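Side-chain contacts in peptide chain release factor subunit 1 (Methanosarcina mazei, PDB 3IR9), which probably directs release of the finished polypeptide at all three stop codons, and is represented here by its C-terminal domain alone: residues Lys46-Tyr49 against Gln53-Ala56; Leu24-Gln29 against Thr141-Gly146; Asn31-Phe36 against Val65-Glu70. All coordinates share one frame; numbering follows the deposited sequence.

Contact 1. Residues Lys46-Tyr49 against Gln53-Ala56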
ATOM      1  N   LYS A  46       6.741 -21.451  27.444  1.00 55.02           N
ATOM      2  CA  LYS A  46       7.433 -20.186  27.253  1.00 55.52           C
ATOM      3  C   LYS A  46       6.828 -19.417  26.091  1.00 72.23           C
ATOM      4  O   LYS A  46       7.495 -18.605  25.454  1.00 54.05           O
ATOM      5  CB  LYS A  46       8.917 -20.428  26.992  1.00 59.04           C
ATOM      6  CG  LYS A  46       9.667 -20.941  28.206  1.00 72.28           C
ATOM      7  CD  LYS A  46      11.143 -21.161  27.909  1.00 55.91           C
ATOM      8  CE  LYS A  46      11.868 -19.861  27.572  1.00 62.60           C
ATOM      9  NZ  LYS A  46      11.775 -19.487  26.131  1.00120.59           N
ATOM     10  N   VAL A  47       5.560 -19.689  25.812  1.00 56.70           N
ATOM     11  CA  VAL A  47       4.854 -18.984  24.758  1.00 56.03           C
ATOM     12  C   VAL A  47       3.519 -18.518  25.288  1.00 53.38           C
ATOM     13  O   VAL A  47       3.148 -18.817  26.420  1.00 91.01           O
ATOM     14  CB  VAL A  47       4.598 -19.874  23.532  1.00 49.18           C
ATOM     15  CG1 VAL A  47       5.879 -20.579  23.110  1.00 46.04           C
ATOM     16  CG2 VAL A  47       3.491 -20.878  23.826  1.00 66.14           C
ATOM     17  N   ALA A  48       2.798 -17.785  24.456  1.00 47.71           N
ATOM     18  CA  ALA A  48       1.485 -17.281  24.817  1.00 40.15           C
ATOM     19  C   ALA A  48       0.916 -16.573  23.609  1.00 47.44           C
ATOM     20  O   ALA A  48       1.639 -15.924  22.855  1.00 62.68           O
ATOM     21  CB  ALA A  48       1.577 -16.335  25.990  1.00 41.68           C
ATOM     22  N   TYR A  49      -0.386 -16.710  23.415  1.00 59.78           N
ATOM     23  CA  TYR A  49      -1.033 -16.134  22.249  1.00104.40           C
ATOM     24  C   TYR A  49      -2.471 -15.751  22.579  1.00 87.45           C
ATOM     25  O   TYR A  49      -3.046 -16.231  23.558  1.00 51.26           O
ATOM     26  CB  TYR A  49      -0.971 -17.107  21.066  1.00 57.37           C
ATOM     27  CG  TYR A  49      -1.278 -18.544  21.438  1.00 81.39           C
ATOM     28  CD1 TYR A  49      -2.578 -19.028  21.394  1.00 56.92           C
ATOM     29  CD2 TYR A  49      -0.266 -19.413  21.833  1.00 90.43           C
ATOM     30  CE1 TYR A  49      -2.866 -20.338  21.735  1.00 85.66           C
ATOM     31  CE2 TYR A  49      -0.543 -20.725  22.177  1.00 39.17           C
ATOM     32  CZ  TYR A  49      -1.846 -21.180  22.125  1.00 77.42           C
ATOM     33  OH  TYR A  49      -2.134 -22.482  22.461  1.00223.47           O
ATOM     34  N   GLN A  53      -4.522 -13.836  26.993  1.00144.36           N
ATOM     35  CA  GLN A  53      -3.353 -14.542  27.526  1.00 52.41           C
ATOM     36  C   GLN A  53      -2.058 -13.740  27.402  1.00 71.25           C
ATOM     37  O   GLN A  53      -1.234 -13.726  28.314  1.00 49.10           O
ATOM     38  CB  GLN A  53      -3.180 -15.906  26.849  1.00 71.01           C
ATOM     39  CG  GLN A  53      -2.248 -16.858  27.605  1.00 44.06           C
ATOM     40  CD  GLN A  53      -1.758 -18.006  26.738  1.00 49.40           C
ATOM     41  OE1 GLN A  53      -1.776 -17.919  25.513  1.00106.65           O
ATOM     42  NE2 GLN A  53      -1.312 -19.083  27.373  1.00 44.11           N
ATOM     43  N   VAL A  54      -1.870 -13.084  26.266  1.00 42.63           N
ATOM     44  CA  VAL A  54      -0.680 -12.279  26.074  1.00 34.60           C
ATOM     45  C   VAL A  54      -0.733 -10.981  26.890  1.00 44.87           C
ATOM     46  O   VAL A  54       0.298 -10.503  27.363  1.00 48.48           O
ATOM     47  CB  VAL A  54      -0.428 -12.009  24.585  1.00 30.75           C
ATOM     48  CG1 VAL A  54       0.560 -10.865  24.404  1.00 55.68           C
ATOM     49  CG2 VAL A  54       0.083 -13.274  23.914  1.00 37.86           C
ATOM     50  N   ARG A  55      -1.930 -10.432  27.090  1.00 75.36           N
ATOM     51  CA  ARG A  55      -2.068  -9.192  27.863  1.00 30.43           C
ATOM     52  C   ARG A  55      -1.528  -9.338  29.279  1.00 49.59           C
ATOM     53  O   ARG A  55      -0.751  -8.504  29.739  1.00 68.28           O
ATOM     54  CB  ARG A  55      -3.523  -8.690  27.916  1.00 38.72           C
ATOM     55  CG  ARG A  55      -3.661  -7.378  28.687  1.00 42.49           C
ATOM     56  CD  ARG A  55      -5.070  -6.799  28.667  1.00 63.33           C
ATOM     57  NE  ARG A  55      -5.413  -6.167  27.395  1.00 54.40           N
ATOM     58  CZ  ARG A  55      -6.193  -6.727  26.474  1.00110.53           C
ATOM     59  NH1 ARG A  55      -6.464  -6.086  25.346  1.00 52.94           N
ATOM     60  NH2 ARG A  55      -6.706  -7.931  26.681  1.00 47.25           N
ATOM     61  N   ALA A  56      -1.941 -10.406  29.957  1.00 48.93           N
ATOM     62  CA  ALA A  56      -1.580 -10.639  31.354  1.00 65.80           C
ATOM     63  C   ALA A  56      -0.078 -10.837  31.574  1.00106.91           C
ATOM     64  O   ALA A  56       0.450 -10.557  32.653  1.00 45.22           O
ATOM     65  CB  ALA A  56      -2.362 -11.827  31.907  1.00 42.86           C
TER

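Contact 2. Residues Leu24-Gln29 against Thr141-Gly146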
ATOM      1  N   LEU A  24      14.809  -7.670   4.437  1.00 51.41           N
ATOM      2  CA  LEU A  24      15.384  -7.979   5.742  1.00 64.53           C
ATOM      3  C   LEU A  24      14.265  -8.045   6.768  1.00 52.19           C
ATOM      4  O   LEU A  24      14.284  -8.887   7.663  1.00 72.63           O
ATOM      5  CB  LEU A  24      16.391  -6.915   6.175  1.00 49.83           C
ATOM      6  CG  LEU A  24      17.874  -7.008   5.803  1.00114.48           C
ATOM      7  CD1 LEU A  24      18.655  -5.950   6.576  1.00 74.37           C
ATOM      8  CD2 LEU A  24      18.452  -8.388   6.074  1.00 37.43           C
ATOM      9  N   GLU A  25      13.294  -7.144   6.634  1.00 50.86           N
ATOM     10  CA  GLU A  25      12.161  -7.112   7.548  1.00 62.42           C
ATOM     11  C   GLU A  25      11.494  -8.470   7.577  1.00 47.04           C
ATOM     12  O   GLU A  25      11.394  -9.094   8.628  1.00 73.85           O
ATOM     13  CB  GLU A  25      11.135  -6.060   7.125  1.00 82.14           C
ATOM     14  CG  GLU A  25      11.658  -4.646   7.129  1.00143.05           C
ATOM     15  CD  GLU A  25      11.940  -4.149   8.524  1.00 72.40           C
ATOM     16  OE1 GLU A  25      11.162  -4.494   9.439  1.00136.36           O
ATOM     17  OE2 GLU A  25      12.935  -3.415   8.706  1.00180.93           O
ATOM     18  N   LEU A  26      11.040  -8.921   6.412  1.00 54.16           N
ATOM     19  CA  LEU A  26      10.314 -10.181   6.316  1.00 66.43           C
ATOM     20  C   LEU A  26      11.158 -11.368   6.755  1.00 46.14           C
ATOM     21  O   LEU A  26      10.623 -12.373   7.224  1.00 65.29           O
ATOM     22  CB  LEU A  26       9.767 -10.395   4.904  1.00 53.30           C
ATOM     23  CG  LEU A  26       8.381  -9.795   4.656  1.00100.02           C
ATOM     24  CD1 LEU A  26       7.310 -10.629   5.351  1.00 78.35           C
ATOM     25  CD2 LEU A  26       8.313  -8.329   5.097  1.00104.44           C
HETATM   26  N   MSE A  27      12.473 -11.252   6.607  1.00 64.93           N
HETATM   27  CA  MSE A  27      13.365 -12.275   7.134  1.00 76.28           C
HETATM   28  C   MSE A  27      13.249 -12.325   8.660  1.00 45.02           C
HETATM   29  O   MSE A  27      13.175 -13.405   9.251  1.00 59.28           O
HETATM   30  CB  MSE A  27      14.809 -12.026   6.696  1.00 58.35           C
HETATM   31  CG  MSE A  27      15.072 -12.333   5.228  1.00 62.13           C
HETATM   32 SE   MSE A  27      16.976 -12.296   4.780  0.56 53.25          SE
HETATM   33  CE  MSE A  27      16.790 -12.130   2.845  1.00 63.97           C
ATOM     34  N   GLY A  28      13.212 -11.154   9.291  1.00 56.74           N
ATOM     35  CA  GLY A  28      13.020 -11.060  10.730  1.00 39.18           C
ATOM     36  C   GLY A  28      11.623 -11.478  11.163  1.00 39.44           C
ATOM     37  O   GLY A  28      11.461 -12.147  12.184  1.00156.64           O
ATOM     38  N   GLN A  29      10.614 -11.099  10.380  1.00127.31           N
ATOM     39  CA  GLN A  29       9.225 -11.456  10.667  1.00 45.40           C
ATOM     40  C   GLN A  29       8.978 -12.962  10.557  1.00 53.78           C
ATOM     41  O   GLN A  29       8.220 -13.529  11.343  1.00102.93           O
ATOM     42  CB  GLN A  29       8.262 -10.710   9.738  1.00 50.71           C
ATOM     43  CG  GLN A  29       8.316  -9.191   9.835  1.00 48.57           C
ATOM     44  CD  GLN A  29       7.237  -8.525   8.995  1.00 50.54           C
ATOM     45  OE1 GLN A  29       6.249  -9.160   8.623  1.00 61.64           O
ATOM     46  NE2 GLN A  29       7.423  -7.243   8.691  1.00 56.46           N
ATOM     47  N   THR A 141       0.314 -10.052   6.840  1.00 50.48           N
ATOM     48  CA  THR A 141      -0.565 -11.171   6.567  1.00 34.25           C
ATOM     49  C   THR A 141      -0.283 -11.736   5.182  1.00 91.27           C
ATOM     50  O   THR A 141      -1.181 -11.836   4.344  1.00157.40           O
ATOM     51  CB  THR A 141      -2.018 -10.712   6.608  1.00 62.45           C
ATOM     52  OG1 THR A 141      -2.880 -11.807   6.277  1.00138.49           O
ATOM     53  CG2 THR A 141      -2.232  -9.569   5.608  1.00 67.74           C
ATOM     54  N   ASP A 142       0.970 -12.099   4.934  1.00 73.38           N
ATOM     55  CA  ASP A 142       1.354 -12.585   3.614  1.00 88.28           C
ATOM     56  C   ASP A 142       1.836 -14.037   3.653  1.00118.49           C
ATOM     57  O   ASP A 142       1.109 -14.946   3.248  1.00 89.18           O
ATOM     58  CB  ASP A 142       2.406 -11.669   2.987  1.00 52.35           C
ATOM     59  CG  ASP A 142       1.936 -10.222   2.881  1.00112.77           C
ATOM     60  OD1 ASP A 142       0.763  -9.941   3.206  1.00102.24           O
ATOM     61  OD2 ASP A 142       2.743  -9.360   2.471  1.00 71.08           O
ATOM     62  N   PHE A 143       3.057 -14.255   4.140  1.00 68.28           N
ATOM     63  CA  PHE A 143       3.584 -15.614   4.260  1.00 56.24           C
ATOM     64  C   PHE A 143       2.728 -16.431   5.219  1.00 52.62           C
ATOM     65  O   PHE A 143       2.111 -15.880   6.131  1.00 94.73           O
ATOM     66  CB  PHE A 143       5.051 -15.610   4.702  1.00 64.41           C
ATOM     67  CG  PHE A 143       5.293 -14.921   6.013  1.00 61.91           C
ATOM     68  CD1 PHE A 143       5.135 -13.549   6.133  1.00118.90           C
ATOM     69  CD2 PHE A 143       5.698 -15.642   7.123  1.00 97.41           C
ATOM     70  CE1 PHE A 143       5.360 -12.912   7.339  1.00 55.11           C
ATOM     71  CE2 PHE A 143       5.928 -15.011   8.330  1.00 62.96           C
ATOM     72  CZ  PHE A 143       5.760 -13.646   8.437  1.00 56.61           C
ATOM     73  N   ASP A 144       2.674 -17.740   5.005  1.00 48.45           N
ATOM     74  CA  ASP A 144       1.723 -18.565   5.738  1.00135.68           C
ATOM     75  C   ASP A 144       1.868 -18.303   7.228  1.00 60.41           C
ATOM     76  O   ASP A 144       0.888 -18.061   7.924  1.00 73.22           O
ATOM     77  CB  ASP A 144       1.922 -20.053   5.425  1.00143.18           C
ATOM     78  CG  ASP A 144       0.655 -20.869   5.639  1.00128.55           C
ATOM     79  OD1 ASP A 144      -0.449 -20.322   5.429  1.00111.23           O
ATOM     80  OD2 ASP A 144       0.762 -22.058   6.012  1.00 77.31           O
ATOM     81  N   GLU A 145       3.106 -18.340   7.702  1.00110.72           N
ATOM     82  CA  GLU A 145       3.404 -18.110   9.104  1.00 55.31           C
ATOM     83  C   GLU A 145       2.651 -16.882   9.595  1.00 57.26           C
ATOM     84  O   GLU A 145       1.892 -16.950  10.561  1.00 48.69           O
ATOM     85  CB  GLU A 145       4.910 -17.925   9.293  1.00 53.04           C
ATOM     86  CG  GLU A 145       5.774 -19.049   8.709  1.00 91.77           C
ATOM     87  CD  GLU A 145       5.874 -19.015   7.186  1.00 70.85           C
ATOM     88  OE1 GLU A 145       4.932 -19.462   6.498  1.00 83.36           O
ATOM     89  OE2 GLU A 145       6.912 -18.556   6.672  1.00 81.05           O
ATOM     90  N   GLY A 146       2.855 -15.762   8.908  1.00 66.96           N
ATOM     91  CA  GLY A 146       2.194 -14.516   9.250  1.00121.13           C
ATOM     92  C   GLY A 146       0.700 -14.546   9.002  1.00 87.55           C
ATOM     93  O   GLY A 146      -0.058 -13.698   9.493  1.00 71.96           O
TER

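Contact 3. Residues Asn31-Phe36 against Val65-Glu70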
ATOM      1  N   ASN A  31      11.443 -15.631  10.728  1.00 64.41           N
ATOM      2  CA  ASN A  31      12.181 -16.268  11.815  1.00 72.52           C
ATOM      3  C   ASN A  31      11.521 -16.076  13.172  1.00 97.81           C
ATOM      4  O   ASN A  31      11.604 -16.945  14.037  1.00 58.48           O
ATOM      5  CB  ASN A  31      13.620 -15.750  11.872  1.00 81.63           C
ATOM      6  CG  ASN A  31      14.438 -16.175  10.673  1.00117.60           C
ATOM      7  OD1 ASN A  31      15.581 -15.745  10.500  1.00 64.68           O
ATOM      8  ND2 ASN A  31      13.856 -17.023   9.832  1.00 63.04           N
ATOM      9  N   ALA A  32      10.862 -14.936  13.354  1.00 82.67           N
ATOM     10  CA  ALA A  32      10.203 -14.629  14.618  1.00 63.90           C
ATOM     11  C   ALA A  32       8.957 -15.490  14.851  1.00122.06           C
ATOM     12  O   ALA A  32       8.775 -16.040  15.942  1.00 65.76           O
ATOM     13  CB  ALA A  32       9.863 -13.152  14.696  1.00 64.41           C
ATOM     14  N   VAL A  33       8.099 -15.601  13.838  1.00 51.70           N
ATOM     15  CA  VAL A  33       6.938 -16.471  13.937  1.00 45.16           C
ATOM     16  C   VAL A  33       7.424 -17.897  14.165  1.00 49.83           C
ATOM     17  O   VAL A  33       6.911 -18.620  15.019  1.00 92.28           O
ATOM     18  CB  VAL A  33       6.051 -16.416  12.672  1.00 51.44           C
ATOM     19  CG1 VAL A  33       4.819 -17.284  12.864  1.00 45.49           C
ATOM     20  CG2 VAL A  33       5.642 -14.980  12.355  1.00 42.42           C
ATOM     21  N   ARG A  34       8.439 -18.282  13.400  1.00 57.42           N
ATOM     22  CA  ARG A  34       9.015 -19.619  13.481  1.00146.53           C
ATOM     23  C   ARG A  34       9.586 -19.900  14.875  1.00145.00           C
ATOM     24  O   ARG A  34       9.382 -20.981  15.433  1.00 71.46           O
ATOM     25  CB  ARG A  34      10.074 -19.802  12.381  1.00119.55           C
ATOM     26  CG  ARG A  34       9.489 -19.751  10.961  1.00131.77           C
ATOM     27  CD  ARG A  34      10.283 -18.850  10.020  1.00 87.48           C
ATOM     28  NE  ARG A  34      11.108 -19.576   9.059  1.00137.42           N
ATOM     29  CZ  ARG A  34      10.694 -19.941   7.850  1.00 57.00           C
ATOM     30  NH1 ARG A  34       9.456 -19.665   7.459  1.00 60.14           N
ATOM     31  NH2 ARG A  34      11.514 -20.590   7.034  1.00 97.67           N
ATOM     32  N   ASP A  35      10.283 -18.918  15.440  1.00109.18           N
ATOM     33  CA  ASP A  35      10.833 -19.056  16.784  1.00115.90           C
ATOM     34  C   ASP A  35       9.714 -19.160  17.832  1.00 80.48           C
ATOM     35  O   ASP A  35       9.868 -19.836  18.850  1.00 62.86           O
ATOM     36  CB  ASP A  35      11.817 -17.917  17.097  1.00 48.41           C
ATOM     37  CG  ASP A  35      13.131 -18.034  16.312  1.00 69.28           C
ATOM     38  OD1 ASP A  35      13.298 -19.007  15.543  1.00 94.71           O
ATOM     39  OD2 ASP A  35      14.000 -17.148  16.464  1.00105.85           O
ATOM     40  N   PHE A  36       8.585 -18.507  17.569  1.00 42.84           N
ATOM     41  CA  PHE A  36       7.410 -18.681  18.410  1.00 40.57           C
ATOM     42  C   PHE A  36       6.917 -20.112  18.318  1.00 80.97           C
ATOM     43  O   PHE A  36       6.626 -20.751  19.330  1.00 80.68           O
ATOM     44  CB  PHE A  36       6.285 -17.749  17.989  1.00 34.93           C
ATOM     45  CG  PHE A  36       4.936 -18.171  18.500  1.00 42.33           C
ATOM     46  CD1 PHE A  36       4.638 -18.097  19.848  1.00 65.50           C
ATOM     47  CD2 PHE A  36       3.967 -18.633  17.634  1.00 47.84           C
ATOM     48  CE1 PHE A  36       3.399 -18.479  20.321  1.00 61.54           C
ATOM     49  CE2 PHE A  36       2.726 -19.013  18.104  1.00 58.33           C
ATOM     50  CZ  PHE A  36       2.446 -18.938  19.449  1.00 60.70           C
ATOM     51  N   VAL A  65       9.531 -11.548  23.634  1.00129.99           N
ATOM     52  CA  VAL A  65       9.186 -11.154  22.266  1.00 39.18           C
ATOM     53  C   VAL A  65       7.669 -11.094  22.054  1.00 44.75           C
ATOM     54  O   VAL A  65       6.955 -12.048  22.364  1.00 71.24           O
ATOM     55  CB  VAL A  65       9.767 -12.135  21.225  1.00 93.01           C
ATOM     56  CG1 VAL A  65       9.403 -11.686  19.822  1.00 44.15           C
ATOM     57  CG2 VAL A  65      11.275 -12.257  21.371  1.00 66.62           C
ATOM     58  N   LEU A  66       7.184  -9.973  21.519  1.00 59.07           N
ATOM     59  CA  LEU A  66       5.755  -9.788  21.266  1.00 46.34           C
ATOM     60  C   LEU A  66       5.423  -9.852  19.776  1.00 50.85           C
ATOM     61  O   LEU A  66       6.057  -9.180  18.965  1.00 69.35           O
ATOM     62  CB  LEU A  66       5.283  -8.452  21.843  1.00 52.04           C
ATOM     63  CG  LEU A  66       3.844  -8.019  21.559  1.00 48.06           C
ATOM     64  CD1 LEU A  66       2.826  -8.990  22.168  1.00 35.37           C
ATOM     65  CD2 LEU A  66       3.627  -6.598  22.067  1.00 34.25           C
ATOM     66  N   LEU A  67       4.426 -10.657  19.419  1.00 51.21           N
ATOM     67  CA  LEU A  67       4.032 -10.807  18.018  1.00 39.96           C
ATOM     68  C   LEU A  67       2.603 -10.319  17.738  1.00 33.06           C
ATOM     69  O   LEU A  67       1.644 -10.772  18.362  1.00 63.13           O
ATOM     70  CB  LEU A  67       4.209 -12.259  17.555  1.00 59.13           C
ATOM     71  CG  LEU A  67       5.629 -12.827  17.661  1.00 70.09           C
ATOM     72  CD1 LEU A  67       5.806 -13.622  18.947  1.00 60.09           C
ATOM     73  CD2 LEU A  67       5.956 -13.704  16.466  1.00 45.51           C
ATOM     74  N   LEU A  68       2.482  -9.391  16.791  1.00 78.96           N
ATOM     75  CA  LEU A  68       1.198  -8.805  16.401  1.00 52.61           C
ATOM     76  C   LEU A  68       1.019  -8.889  14.877  1.00 63.04           C
ATOM     77  O   LEU A  68       1.932  -8.549  14.125  1.00 81.90           O
ATOM     78  CB  LEU A  68       1.123  -7.340  16.863  1.00 57.80           C
ATOM     79  CG  LEU A  68       1.607  -6.998  18.282  1.00 45.63           C
ATOM     80  CD1 LEU A  68       1.512  -5.508  18.571  1.00 52.11           C
ATOM     81  CD2 LEU A  68       0.836  -7.786  19.333  1.00149.71           C
ATOM     82  N   SER A  69      -0.142  -9.350  14.417  1.00 64.56           N
ATOM     83  CA  SER A  69      -0.397  -9.420  12.976  1.00 83.20           C
ATOM     84  C   SER A  69      -0.609  -8.025  12.402  1.00 57.53           C
ATOM     85  O   SER A  69      -1.060  -7.118  13.097  1.00 99.74           O
ATOM     86  CB  SER A  69      -1.605 -10.308  12.655  1.00 73.93           C
ATOM     87  OG  SER A  69      -1.700 -10.564  11.261  1.00 63.30           O
ATOM     88  N   GLU A  70      -0.281  -7.864  11.127  1.00121.80           N
ATOM     89  CA  GLU A  70      -0.454  -6.591  10.444  1.00 93.03           C
ATOM     90  C   GLU A  70      -1.938  -6.386  10.125  1.00 45.57           C
ATOM     91  O   GLU A  70      -2.312  -5.442   9.432  1.00 97.69           O
ATOM     92  CB  GLU A  70       0.388  -6.583   9.164  1.00126.23           C
ATOM     93  CG  GLU A  70       0.762  -5.213   8.611  1.00149.99           C
ATOM     94  CD  GLU A  70       1.743  -5.313   7.448  1.00141.49           C
ATOM     95  OE1 GLU A  70       2.871  -5.803   7.659  1.00118.99           O
ATOM     96  OE2 GLU A  70       1.386  -4.906   6.322  1.00 77.11           O
TER

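Contact 1. Residues Lys46-Tyr49 against Gln53-Ala56
Gln-53 OE1 is the polar atom around which the segments 46-49 and 53-56 meet. It accepts the backbone N-H of Tyr-49, with N to OE1 at 2.8 Å and an N-H...O angle of 169°, so the bond is short and nearly straight. The donor nevertheless stands above the amide's carbonyl plane, 38° out of it, and does not follow a lone pair. Tyr-49 O also lies 2.9 Å from Gln-53 OE1, but both are acceptors, so that approach should cost energy, which the N-H bond on the same oxygen probably offsets.

The extended chain of Gln-53 carries the amide from the helix to the strand: CG is anti to the backbone N (chi1 -164°) and the rest continues nearly straight. On the way its CB passes 3.3 Å from Tyr-49 O, and its CD rests 3.8 Å from Ala-48 CB. The Tyr-49 ring folds back above the same oxygen, with Gln-53 OE1 over the centre of one face and the ring and amide planes perpendicular. Phe-36 and Phe-153 also meet this tyrosine.

Beside the polar link, Val-54 CG2 packs against the strand backbone, 3.3 Å from Ala-48 O and 3.5 Å from Tyr-49 CA, and makes an apolar contact with Ala-48 CB at 4.0 Å. Ala-48 and Val-54 are both buried and also pack on strand 156-160, whereas Arg-55 turns to salt bridges with Glu-51 and Glu-124. Some 215 Å² is buried in all. Strand 47-49, at the edge of the mixed sheet, is joined by a single residue to helix 51-58 and leads on to the parallel strand 63-69, with strand 156-160 between the two: the beta-alpha-beta crossover of this alpha/beta eRF1 domain 3.

Contact 2. Residues Leu24-Gln29 against Thr141-Gly146
Phe-143 is the residue of 141-146 that touches segment 24-29, meeting Leu-26 and Gln-29. It occupies the N-cap position of helix 144-151, so the contact joins the start of one helix to the flank of another in the alpha/beta eRF1 domain 3. Its CG sits between the backbone N and the carbonyl carbon (chi1 58°), which lays the ring beside the first turn of its own helix while CE1 and CZ reach across to helix 10-41. There Phe-143 CE1 approaches Leu-26 CD1 to 3.6 Å, the methyl arriving obliquely. Phe-143 CZ lies 3.8 Å from the backbone O of Gln-29 and 4.1 Å from its CB.

The Gln-29 side chain crosses the phenylalanine at about a right angle, amide and ring planes 50° apart. Its OE1, 4.1 Å from Phe-143 CE1, is hydrogen-bonded to Ser-140 N, which ties the amide to the residue just before the segment. Lys-30 and Val-33, further along helix 10-41, also touch the Phe-143 side chain.

Glu-145 follows, its CD at the edge of the Phe-143 ring and in the ring plane, while its carboxylate forms a salt bridge with Arg-34. Last comes Gly-146, whose backbone N stands 3.2 Å above the plane of the Phe-143 ring, displaced from the centre toward the rim.

Contact 3. Residues Asn31-Phe36 against Val65-Glu70
Leu-67 gives up 77 Å² to this contact, far more than Ala-32 or Phe-36, and both its methyls face helix residues 31-36. CD2 points at the helix backbone: it lies 3.7 Å from Ala-32 O and 3.9 Å from Val-33 CA. That carbonyl already accepts Phe-36 N at 3.0 Å from Ala-32 O, so the methyl packs against an oxygen engaged within the helix. The side chain gets there with CG anti to the carbonyl carbon (chi1 -59°).

Strand 66-69 is an inner strand of the mixed sheet, and helix 10-41 lies across one face of it, with local axes 9.8 Å apart and N-to-C directions 118° from each other. Leu-66 and Leu-68 touch helix 121-131 instead, which sets the strand between two helical layers in the alpha/beta manner.

Ala-32 CB reaches Leu-67 CD2 at 4.3 Å, a small side chain that probably lets the leucine come close to the helix backbone; it also packs on Tyr-4 of the second subunit. Phe-36 meets the other methyl, with its CB 4.3 Å from Leu-67 CD1, while its ring makes an edge-to-face contact with Phe-153.

Contact 3 is fully buried, contact 1 partly so, and contact 2 lies at the surface. Contacts 2 and 3 both use helix 10-41 and sit about 9 Å apart between centres, adjoining through Val-33 and Glu-145. Contacts 1 and 3 reach the same sheet and meet where Phe-36 packs on Val-47 and Tyr-49, and Val-54 on Leu-66. Contacts 1 and 2 do not touch. The chemistry follows position: contact 3 has no hydrogen bond or salt bridge across its segments and rests on leucine packing, contact 1 adds a side-chain-to-backbone hydrogen bond, and contact 2 packs one ring, with its polar links made to residues outside its segments.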